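Local structure of lipoprotein (Mycoplasma mycoides subsp. capri, 7ADK) at residues F595-Q604 with E852-N861; W427-N435 with M828-L839. The protein is probably a membrane-anchored surface peptidase, belonging to a mycoplasma family related to the chymotrypsin-like proteases of clan PA. All coordinates share one frame; numbering follows the deposited sequence.

Interaction 1. Residues F595-Q604 with E852-N861; sequences FFSDSLLNEQ and EFKFNNGTQN
Here the C-terminal tail of the chain, 852-861, makes a mixed polar and aromatic contact with the loop that leads from short strand 594-595 into helix 603-606. Ser597 is its pivot. Ser597 OG stands between the backbone N and the carbonyl carbon and donates to Glu852 OE2 (2.6 Å). The acceptor is met on its anti side, 21° out of the carboxylate plane, and the extended Glu852 chain carries it there. Ser597 CB lies over a face of the Phe853 ring, 4.0 Å from the ring centroid, in a CH-pi contact. Phe595 meets this ring at its rim: the backbone O of Phe595 sits near the ring plane, 3.4 Å from Phe853 CZ, and Phe595 CB packs against Phe853 CE1. Phe853 also stacks on Tyr812, while the Phe595 ring leads away to Phe789, which it meets edge to face.

The tail is braced from within. Asn861 ND2 gives a nearly straight bond (170°) to Glu852 O, 2.9 Å long, and a weak one to Lys854 O, so that the last residue closes a loop on the first residue of 852-861. Asn861 CB lies 3.1 Å from Ser597 O, against the backbone of the loop. Farther out, the side chains of Gln604 and Gln860 run past each other in opposite directions, their amide planes turned 45° apart, with Gln604 NE2 still 4.0 Å from Gln860 OE1.

Polar attachment between the two segments thus rests on one hydroxyl-to-carboxylate bond beside an aromatic ring. Asp598 OD1 lies 5.9 Å from Glu852 OE2, so two acidic groups probably share this corner. The salt bridge from Asp598 OD2 to Lys608 probably offsets part of the repulsion.

Interaction 2. Residues W427-N435 with M828-L839; sequences WIMDYLDEN and MNKMYSGKKSAL
Leu432 and Ser837 face each other as a non-hydrogen-bonded antiparallel pair, where the short strand 836-837 lines up beside the end of strand 421-433 just past a classic beta bulge formed by Met429 and Asp430 opposite Tyr444. Two backbone bonds flank the pair: Ala838 N reaches Tyr431 O in the carbonyl plane (3.0 Å), and Asp433 N reaches Lys836 O from above that carbonyl's plane.

Leu432 sends its two methyl branches to Met828, in the C-terminal part of helix 824-831, and to Tyr832, just beyond the helix. With CG anti to the backbone N (chi1 179°), Leu432 CD2 rests over the Tyr832 ring, offset toward the rim and 4.0 Å from the centroid, while Leu432 CD1 touches Met828 CE at 3.8 Å and Lys835 CB. Met828 CG lies in plane at the edge of the same tyrosine ring, whose hydroxyl is bonded to Glu544. Tyr431 leaves the strand the other way and offers a ring face to Ala838: Ala838 CB stands almost exactly above the ring centre, 3.6 Å from the centroid.

Asp430, at the bulge, uses its two oxygens on Ser837 and on Leu839, just after the strand. Asp430 OD1 accepts Leu839 N (3.0 Å) from above the carboxylate plane, 52° out of it. Asp430 OD2 takes two hydroxyls, Tyr824 OH and Ser837 OG, the latter on the syn side at 2.7 Å but 29° out of plane.

In the fold
Along the chain the two contacts interlock: 427-435 comes first, then 595-604, then 828-839 and finally 852-861. Their centres lie about 24 Å apart, yet they touch where Phe595 CE2 packs on Leu839 CD1 at 3.8 Å. Interaction 2 adds strand 836-837 to the antiparallel sheet containing strand 421-433. Interaction 1 lies at the margin of the mixed sheet, where strand 594-595 runs parallel to 769-778 and gives way to a loop; Trp427 also packs on strand 769-778, from the other sheet. The C-terminal region therefore pairs with one sheet and then continues to the margin of the other, consistent with its strapping together two halves of a clan PA-like peptidase fold.

Interaction 1. Residues F595-Q604 with E852-N861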
# COMPACT_ATOMS: atom_id res chain seq x y z
N PHE B 595 28.25 17.87 -9.35
CA PHE B 595 27.38 18.98 -8.93
C PHE B 595 27.06 19.88 -10.12
O PHE B 595 27.88 20.05 -11.01
CB PHE B 595 28.01 19.75 -7.77
CG PHE B 595 27.94 19.01 -6.47
CD1 PHE B 595 26.82 19.18 -5.63
CD2 PHE B 595 28.93 18.09 -6.11
CE1 PHE B 595 26.70 18.44 -4.45
CE2 PHE B 595 28.81 17.35 -4.93
CZ PHE B 595 27.70 17.53 -4.09
N PHE B 596 25.86 20.44 -10.18
CA PHE B 596 25.42 21.22 -11.34
C PHE B 596 26.07 22.61 -11.37
O PHE B 596 25.70 23.49 -10.59
CB PHE B 596 23.90 21.28 -11.35
CG PHE B 596 23.35 21.84 -12.63
CD1 PHE B 596 23.20 21.02 -13.75
CD2 PHE B 596 22.95 23.19 -12.70
CE1 PHE B 596 22.66 21.53 -14.93
CE2 PHE B 596 22.38 23.69 -13.87
CZ PHE B 596 22.23 22.86 -14.99
N SER B 597 27.06 22.82 -12.24
CA SER B 597 27.90 24.02 -12.25
C SER B 597 27.30 25.22 -13.00
O SER B 597 27.65 26.35 -12.69
CB SER B 597 29.25 23.66 -12.85
OG SER B 597 29.07 23.13 -14.14
N ASP B 598 26.40 24.99 -13.96
CA ASP B 598 25.71 26.06 -14.67
C ASP B 598 24.82 26.90 -13.74
O ASP B 598 24.14 26.38 -12.85
CB ASP B 598 24.86 25.53 -15.84
CG ASP B 598 25.54 24.65 -16.89
OD1 ASP B 598 26.79 24.60 -16.94
OD2 ASP B 598 24.82 24.04 -17.71
N SER B 599 24.76 28.21 -13.97
CA SER B 599 23.78 29.10 -13.36
C SER B 599 22.38 28.80 -13.90
O SER B 599 22.14 29.03 -15.08
CB SER B 599 24.16 30.52 -13.74
OG SER B 599 23.19 31.45 -13.30
N LEU B 600 21.44 28.35 -13.08
CA LEU B 600 20.03 28.19 -13.49
C LEU B 600 19.31 29.52 -13.78
O LEU B 600 18.19 29.52 -14.29
CB LEU B 600 19.26 27.39 -12.41
CG LEU B 600 18.93 25.93 -12.79
CD1 LEU B 600 18.14 25.30 -11.65
CD2 LEU B 600 18.06 25.80 -14.04
N LEU B 601 19.93 30.66 -13.46
CA LEU B 601 19.41 32.02 -13.68
C LEU B 601 19.78 32.60 -15.05
O LEU B 601 19.03 33.43 -15.58
CB LEU B 601 19.92 32.91 -12.54
CG LEU B 601 19.31 32.55 -11.17
CD1 LEU B 601 20.23 33.00 -10.06
CD2 LEU B 601 17.95 33.21 -10.95
N ASN B 602 20.88 32.16 -15.66
CA ASN B 602 21.23 32.51 -17.04
C ASN B 602 20.21 31.91 -18.03
O ASN B 602 19.72 30.80 -17.84
CB ASN B 602 22.64 32.04 -17.39
CG ASN B 602 23.79 32.59 -16.57
OD1 ASN B 602 24.92 32.16 -16.73
ND2 ASN B 602 23.58 33.51 -15.67
N GLU B 603 19.87 32.65 -19.09
CA GLU B 603 18.73 32.28 -19.94
C GLU B 603 18.96 31.01 -20.77
O GLU B 603 18.04 30.22 -20.98
CB GLU B 603 18.38 33.48 -20.84
CG GLU B 603 16.98 33.43 -21.48
CD GLU B 603 15.84 33.32 -20.45
OE1 GLU B 603 14.77 32.78 -20.80
OE2 GLU B 603 16.00 33.77 -19.30
N GLN B 604 20.19 30.76 -21.22
CA GLN B 604 20.53 29.54 -21.95
C GLN B 604 20.54 28.29 -21.06
O GLN B 604 20.38 27.19 -21.57
CB GLN B 604 21.85 29.71 -22.73
CG GLN B 604 23.17 29.52 -21.96
CD GLN B 604 23.54 30.64 -21.00
OE1 GLN B 604 22.85 31.62 -20.82
NE2 GLN B 604 24.66 30.53 -20.34
N GLU B 852 35.69 24.70 -13.95
CA GLU B 852 34.23 24.66 -14.07
C GLU B 852 33.48 25.35 -12.91
O GLU B 852 32.44 25.97 -13.14
CB GLU B 852 33.84 23.18 -14.18
CG GLU B 852 32.34 22.91 -14.07
CD GLU B 852 31.93 21.46 -14.37
OE1 GLU B 852 32.75 20.65 -14.84
OE2 GLU B 852 30.75 21.14 -14.19
N PHE B 853 34.00 25.28 -11.68
CA PHE B 853 33.33 25.79 -10.47
C PHE B 853 33.82 27.16 -9.99
O PHE B 853 33.30 27.67 -8.99
CB PHE B 853 33.38 24.72 -9.38
CG PHE B 853 32.51 23.52 -9.67
CD1 PHE B 853 31.13 23.55 -9.39
CD2 PHE B 853 33.06 22.37 -10.24
CE1 PHE B 853 30.34 22.43 -9.65
CE2 PHE B 853 32.27 21.25 -10.49
CZ PHE B 853 30.91 21.28 -10.19
N LYS B 854 34.76 27.80 -10.69
CA LYS B 854 35.10 29.21 -10.46
C LYS B 854 33.95 30.14 -10.87
O LYS B 854 32.99 29.71 -11.50
CB LYS B 854 36.39 29.58 -11.20
CG LYS B 854 37.63 28.86 -10.64
CD LYS B 854 38.86 29.26 -11.46
CE LYS B 854 40.09 28.43 -11.14
NZ LYS B 854 40.71 28.75 -9.87
N PHE B 855 34.02 31.41 -10.51
CA PHE B 855 33.04 32.45 -10.86
C PHE B 855 33.72 33.64 -11.54
O PHE B 855 34.89 33.93 -11.29
CB PHE B 855 32.33 32.94 -9.60
CG PHE B 855 31.38 31.99 -8.91
CD1 PHE B 855 30.06 31.86 -9.36
CD2 PHE B 855 31.79 31.30 -7.76
CE1 PHE B 855 29.15 31.06 -8.65
CE2 PHE B 855 30.88 30.50 -7.06
CZ PHE B 855 29.56 30.39 -7.50
N ASN B 856 32.94 34.38 -12.34
CA ASN B 856 33.25 35.67 -12.98
C ASN B 856 34.38 35.67 -14.03
O ASN B 856 34.17 36.20 -15.12
CB ASN B 856 33.42 36.78 -11.92
CG ASN B 856 32.14 37.06 -11.15
OD1 ASN B 856 31.95 36.69 -10.01
ND2 ASN B 856 31.19 37.71 -11.78
N ASN B 857 35.55 35.08 -13.75
CA ASN B 857 36.58 34.88 -14.78
C ASN B 857 36.18 33.74 -15.73
O ASN B 857 36.37 33.85 -16.94
CB ASN B 857 37.97 34.71 -14.15
CG ASN B 857 38.27 33.37 -13.49
OD1 ASN B 857 37.42 32.70 -12.92
ND2 ASN B 857 39.50 32.93 -13.54
N GLY B 858 35.54 32.69 -15.21
CA GLY B 858 34.72 31.75 -15.96
C GLY B 858 33.24 32.09 -15.84
O GLY B 858 32.65 31.93 -14.77
N THR B 859 32.62 32.57 -16.91
CA THR B 859 31.18 32.84 -17.01
C THR B 859 30.38 31.69 -17.64
O THR B 859 29.15 31.69 -17.56
CB THR B 859 30.91 34.13 -17.80
OG1 THR B 859 31.42 33.99 -19.10
CG2 THR B 859 31.55 35.36 -17.17
N GLN B 860 31.04 30.69 -18.23
CA GLN B 860 30.43 29.42 -18.63
C GLN B 860 30.93 28.27 -17.75
O GLN B 860 32.13 28.14 -17.51
CB GLN B 860 30.60 29.16 -20.14
CG GLN B 860 30.10 27.80 -20.65
CD GLN B 860 28.64 27.47 -20.36
OE1 GLN B 860 27.88 28.17 -19.71
NE2 GLN B 860 28.16 26.35 -20.84
N ASN B 861 29.99 27.46 -17.26
CA ASN B 861 30.22 26.51 -16.18
C ASN B 861 29.59 25.15 -16.50
O ASN B 861 30.22 24.35 -17.19
CB ASN B 861 29.67 27.11 -14.88
CG ASN B 861 30.19 28.48 -14.54
OD1 ASN B 861 29.58 29.49 -14.85
ND2 ASN B 861 31.31 28.55 -13.88

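Interaction 2. Residues W427-N435 with M828-L839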
# COMPACT_ATOMS: atom_id res chain seq x y z
N TRP B 427 21.91 11.03 0.60
CA TRP B 427 22.67 10.39 -0.46
C TRP B 427 24.14 10.33 -0.12
O TRP B 427 24.68 11.19 0.59
CB TRP B 427 22.46 11.11 -1.79
CG TRP B 427 22.98 12.51 -1.83
CD1 TRP B 427 24.17 12.89 -2.33
CD2 TRP B 427 22.35 13.73 -1.32
NE1 TRP B 427 24.34 14.24 -2.15
CE2 TRP B 427 23.24 14.81 -1.55
CE3 TRP B 427 21.12 14.01 -0.71
CZ2 TRP B 427 22.97 16.13 -1.18
CZ3 TRP B 427 20.82 15.34 -0.36
CH2 TRP B 427 21.74 16.39 -0.58
N ILE B 428 24.80 9.29 -0.59
CA ILE B 428 26.25 9.17 -0.55
C ILE B 428 26.84 10.21 -1.52
O ILE B 428 26.47 10.24 -2.70
CB ILE B 428 26.63 7.70 -0.84
CG1 ILE B 428 28.00 7.34 -0.28
CG2 ILE B 428 26.51 7.29 -2.31
CD1 ILE B 428 28.13 5.81 -0.14
N MET B 429 27.72 11.09 -1.05
CA MET B 429 28.36 12.08 -1.90
C MET B 429 29.87 11.88 -2.03
O MET B 429 30.41 12.07 -3.11
CB MET B 429 27.98 13.50 -1.49
CG MET B 429 28.66 14.06 -0.25
SD MET B 429 28.69 15.86 -0.18
CE MET B 429 26.98 16.16 0.25
N ASP B 430 30.56 11.45 -0.98
CA ASP B 430 32.02 11.44 -0.95
C ASP B 430 32.58 10.37 0.01
O ASP B 430 31.87 9.84 0.86
CB ASP B 430 32.49 12.86 -0.59
CG ASP B 430 33.96 13.14 -0.84
OD1 ASP B 430 34.59 12.41 -1.62
OD2 ASP B 430 34.51 14.10 -0.25
N TYR B 431 33.87 10.08 -0.12
CA TYR B 431 34.65 9.33 0.86
C TYR B 431 36.09 9.84 0.95
O TYR B 431 36.70 10.20 -0.05
CB TYR B 431 34.60 7.82 0.58
CG TYR B 431 35.05 7.34 -0.79
CD1 TYR B 431 36.41 7.18 -1.10
CD2 TYR B 431 34.07 6.97 -1.73
CE1 TYR B 431 36.79 6.64 -2.33
CE2 TYR B 431 34.45 6.43 -2.97
CZ TYR B 431 35.81 6.26 -3.26
OH TYR B 431 36.16 5.76 -4.47
N LEU B 432 36.65 9.83 2.15
CA LEU B 432 38.04 10.18 2.41
C LEU B 432 38.92 9.09 1.81
O LEU B 432 38.65 7.91 2.00
CB LEU B 432 38.21 10.33 3.92
CG LEU B 432 39.61 10.68 4.42
CD1 LEU B 432 40.06 12.07 3.98
CD2 LEU B 432 39.62 10.65 5.93
N ASP B 433 39.96 9.45 1.06
CA ASP B 433 40.74 8.50 0.26
C ASP B 433 42.18 8.36 0.77
O ASP B 433 43.07 9.12 0.38
CB ASP B 433 40.61 8.88 -1.22
CG ASP B 433 41.17 7.82 -2.16
OD1 ASP B 433 41.79 6.86 -1.69
OD2 ASP B 433 40.94 7.93 -3.38
N GLU B 434 42.42 7.40 1.67
CA GLU B 434 43.75 7.13 2.25
C GLU B 434 44.59 6.15 1.39
O GLU B 434 45.81 6.22 1.38
CB GLU B 434 43.61 6.49 3.64
CG GLU B 434 42.72 7.24 4.64
CD GLU B 434 41.30 6.66 4.71
OE1 GLU B 434 40.83 6.03 3.73
OE2 GLU B 434 40.65 6.79 5.77
N ASN B 435 43.95 5.22 0.70
CA ASN B 435 44.51 3.97 0.17
C ASN B 435 44.43 3.88 -1.37
O ASN B 435 44.05 2.85 -1.91
CB ASN B 435 43.83 2.77 0.85
CG ASN B 435 44.02 2.64 2.34
OD1 ASN B 435 44.88 3.26 2.96
ND2 ASN B 435 43.23 1.81 2.98
N MET B 828 36.34 20.51 5.08
CA MET B 828 37.09 19.27 5.03
C MET B 828 38.62 19.49 4.96
O MET B 828 39.38 18.69 5.49
CB MET B 828 36.54 18.39 3.90
CG MET B 828 36.92 16.94 4.18
SD MET B 828 36.07 15.69 3.20
CE MET B 828 36.93 14.22 3.79
N ASN B 829 39.06 20.62 4.42
CA ASN B 829 40.45 21.05 4.35
C ASN B 829 41.09 21.22 5.74
O ASN B 829 42.24 20.83 5.91
CB ASN B 829 40.53 22.38 3.58
CG ASN B 829 41.95 22.85 3.37
OD1 ASN B 829 42.81 22.12 2.93
ND2 ASN B 829 42.25 24.07 3.68
N LYS B 830 40.38 21.77 6.72
CA LYS B 830 40.89 21.91 8.09
C LYS B 830 40.90 20.59 8.86
O LYS B 830 41.82 20.34 9.63
CB LYS B 830 40.17 23.03 8.86
CG LYS B 830 38.67 22.82 9.07
CD LYS B 830 38.06 23.81 10.06
CE LYS B 830 36.62 23.46 10.37
NZ LYS B 830 35.99 24.40 11.30
N MET B 831 39.92 19.71 8.63
CA MET B 831 39.85 18.40 9.28
C MET B 831 40.90 17.41 8.77
O MET B 831 41.49 16.68 9.56
CB MET B 831 38.43 17.82 9.13
CG MET B 831 37.39 18.71 9.80
SD MET B 831 35.71 18.04 9.86
CE MET B 831 35.96 16.66 11.00
N TYR B 832 41.16 17.39 7.46
CA TYR B 832 41.97 16.39 6.76
C TYR B 832 43.04 17.02 5.84
O TYR B 832 43.21 16.63 4.68
CB TYR B 832 41.04 15.39 6.04
CG TYR B 832 40.03 14.73 6.95
CD1 TYR B 832 40.46 13.81 7.92
CD2 TYR B 832 38.67 15.06 6.86
CE1 TYR B 832 39.53 13.23 8.80
CE2 TYR B 832 37.73 14.46 7.72
CZ TYR B 832 38.17 13.55 8.70
OH TYR B 832 37.29 12.99 9.57
N SER B 833 43.78 18.00 6.36
CA SER B 833 44.77 18.79 5.63
C SER B 833 45.81 17.92 4.94
O SER B 833 46.50 17.12 5.57
CB SER B 833 45.45 19.78 6.59
OG SER B 833 45.97 19.10 7.72
N GLY B 834 45.93 18.06 3.62
CA GLY B 834 46.86 17.30 2.78
C GLY B 834 46.35 15.96 2.25
O GLY B 834 46.94 15.42 1.32
N LYS B 835 45.22 15.42 2.72
CA LYS B 835 44.62 14.16 2.20
C LYS B 835 43.73 14.35 0.96
O LYS B 835 43.30 15.46 0.66
CB LYS B 835 43.90 13.41 3.34
CG LYS B 835 44.76 13.09 4.57
CD LYS B 835 46.02 12.29 4.26
CE LYS B 835 46.91 12.02 5.46
NZ LYS B 835 46.40 11.14 6.44
N LYS B 836 43.45 13.27 0.23
CA LYS B 836 42.57 13.20 -0.96
C LYS B 836 41.14 12.76 -0.61
O LYS B 836 40.89 12.24 0.48
CB LYS B 836 43.19 12.26 -2.00
CG LYS B 836 44.54 12.76 -2.55
CD LYS B 836 45.16 11.77 -3.54
CE LYS B 836 46.46 12.28 -4.19
NZ LYS B 836 47.57 12.35 -3.24
N SER B 837 40.20 12.95 -1.53
CA SER B 837 38.78 12.57 -1.39
C SER B 837 38.21 12.12 -2.73
O SER B 837 38.76 12.50 -3.76
CB SER B 837 37.97 13.77 -0.90
OG SER B 837 37.10 13.41 0.13
N ALA B 838 37.09 11.40 -2.79
CA ALA B 838 36.49 11.00 -4.06
C ALA B 838 36.00 12.19 -4.93
O ALA B 838 36.15 12.15 -6.15
CB ALA B 838 35.37 10.00 -3.79
N LEU B 839 35.48 13.26 -4.32
CA LEU B 839 35.20 14.54 -5.00
C LEU B 839 36.44 15.43 -5.22
O LEU B 839 36.43 16.28 -6.10
CB LEU B 839 34.16 15.34 -4.19
CG LEU B 839 32.73 14.82 -4.23
CD1 LEU B 839 31.85 15.70 -3.36
CD2 LEU B 839 32.14 14.83 -5.62